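Local coordinates for putative nisin-resistance protein (Streptococcus agalactiae 515, PDB 4Y68) that is a lipoprotein of peptidase family S41 that recognises lantibiotics and probably confers nisin resistance by cleaving the peptide, at residues I206-K209 against T210-T213. Residues are numbered along the deposited sequence; the frame is centred on the assembly and turned at random.
Sequences ISRK and TINT
S207 and T210 meet in a local contact within one continuous stretch, where an ST turn at S207 is followed by a type II beta turn from T210 to T213, in the loop between strands 191-195 and 218-222 of the S41 peptidase region. Two donors of T210 define it, both directed at S207 O. The backbone T210 N lies 2.8 Å from S207 O with a nearly straight N-H...O angle of 167°, but stands above the carbonyl plane. The hydroxyl approaches differently: T210 OG1 donates to S207 O over 2.7 Å and lies in that plane. Chi1 of 64° sets OG1 between the backbone N and the carbonyl carbon of T210, on the side from which it reaches the same acceptor as the amide. The ST turn rests on K209 N, which donates to S207 OG at 3.1 Å (N-H...O angle 161°). One residue on, I211 N reaches R208 O, 3.2 Å away, from well above the carbonyl plane. I211 also brings CD1 to 3.9 Å from R208 CB. The guanidinium beyond is engaged by a salt bridge to E202 and hydrogen bonds to the carbonyls of M196 and I199, tying this part of the loop to its own earlier residues. I206 CG2 lies 3.8 Å from T210 OG1, the two side chains crossing at about a right angle, and both touch Q142 of helix 131-147. In the type II turn, the backbone bond from T213 N to T210 O is weak, and T213 OG1 donates to the same oxygen at 2.8 Å, tilted from the carbonyl plane, while T213 CG2 packs 3.4 Å from K209 O.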
loop_
_atom_site.group_PDB
_atom_site.type_symbol
_atom_site.label_atom_id
_atom_site.label_comp_id
_atom_site.label_asym_id
_atom_site.label_seq_id
_atom_site.Cartn_x
_atom_site.Cartn_y
_atom_site.Cartn_z
ATOM N N ILE A 206 7.578 18.433 3.623
ATOM C CA ILE A 206 6.531 19.013 2.798
ATOM C C ILE A 206 5.549 19.735 3.713
ATOM O O ILE A 206 5.222 19.245 4.788
ATOM C CB ILE A 206 5.793 17.947 1.980
ATOM C CG1 ILE A 206 6.711 17.341 0.922
ATOM C CG2 ILE A 206 4.550 18.540 1.331
ATOM C CD1 ILE A 206 5.997 16.400 -0.023
ATOM N N SER A 207 5.083 20.903 3.291
ATOM C CA SER A 207 4.286 21.742 4.168
ATOM C C SER A 207 2.806 21.510 4.006
ATOM O O SER A 207 2.274 21.465 2.881
ATOM C CB SER A 207 4.577 23.224 3.921
ATOM O OG SER A 207 3.623 24.018 4.615
ATOM N N ARG A 208 2.126 21.426 5.137
ATOM C CA ARG A 208 0.690 21.193 5.113
ATOM C C ARG A 208 -0.044 22.329 4.389
ATOM O O ARG A 208 -1.176 22.163 3.948
ATOM C CB ARG A 208 0.192 20.988 6.542
ATOM C CG ARG A 208 0.977 19.885 7.239
ATOM C CD ARG A 208 0.224 19.177 8.375
ATOM N NE ARG A 208 0.927 17.948 8.777
ATOM C CZ ARG A 208 0.565 16.727 8.386
ATOM N NH1 ARG A 208 -0.498 16.575 7.602
ATOM N NH2 ARG A 208 1.257 15.658 8.773
ATOM N N LYS A 209 0.622 23.465 4.199
ATOM C CA LYS A 209 -0.019 24.574 3.494
ATOM C C LYS A 209 -0.147 24.296 2.002
ATOM O O LYS A 209 -0.870 25.018 1.296
ATOM C CB LYS A 209 0.743 25.888 3.723
ATOM C CG LYS A 209 0.594 26.464 5.147
ATOM C CD LYS A 209 -0.835 26.964 5.409
ATOM C CE LYS A 209 -1.098 27.276 6.889
ATOM N NZ LYS A 209 -0.398 28.502 7.393
ATOM N N THR A 210 0.527 23.250 1.516
ATOM C CA THR A 210 0.438 22.929 0.093
ATOM C C THR A 210 -0.641 21.895 -0.206
ATOM O O THR A 210 -1.022 21.709 -1.368
ATOM C CB THR A 210 1.779 22.429 -0.464
ATOM O OG1 THR A 210 2.146 21.196 0.160
ATOM C CG2 THR A 210 2.881 23.454 -0.210
ATOM N N ILE A 211 -1.155 21.246 0.836
ATOM C CA ILE A 211 -2.208 20.241 0.673
ATOM C C ILE A 211 -3.419 20.780 -0.053
ATOM O O ILE A 211 -3.978 21.801 0.348
ATOM C CB ILE A 211 -2.701 19.697 2.018
ATOM C CG1 ILE A 211 -1.562 19.035 2.784
ATOM C CG2 ILE A 211 -3.866 18.755 1.789
ATOM C CD1 ILE A 211 -1.897 18.671 4.236
ATOM N N ASN A 212 -3.824 20.094 -1.121
ATOM C CA ASN A 212 -5.062 20.405 -1.844
ATOM C C ASN A 212 -5.054 21.778 -2.541
ATOM O O ASN A 212 -6.098 22.404 -2.716
ATOM C CB ASN A 212 -6.243 20.323 -0.882
ATOM C CG ASN A 212 -7.570 20.259 -1.589
ATOM O OD1 ASN A 212 -7.656 19.874 -2.762
ATOM N ND2 ASN A 212 -8.625 20.653 -0.880
ATOM N N THR A 213 -3.881 22.241 -2.959
ATOM C CA THR A 213 -3.804 23.555 -3.602
ATOM C C THR A 213 -3.834 23.526 -5.129
ATOM O O THR A 213 -3.870 24.575 -5.762
ATOM C CB THR A 213 -2.556 24.321 -3.155
ATOM O OG1 THR A 213 -1.386 23.545 -3.422
ATOM C CG2 THR A 213 -2.629 24.613 -1.638
#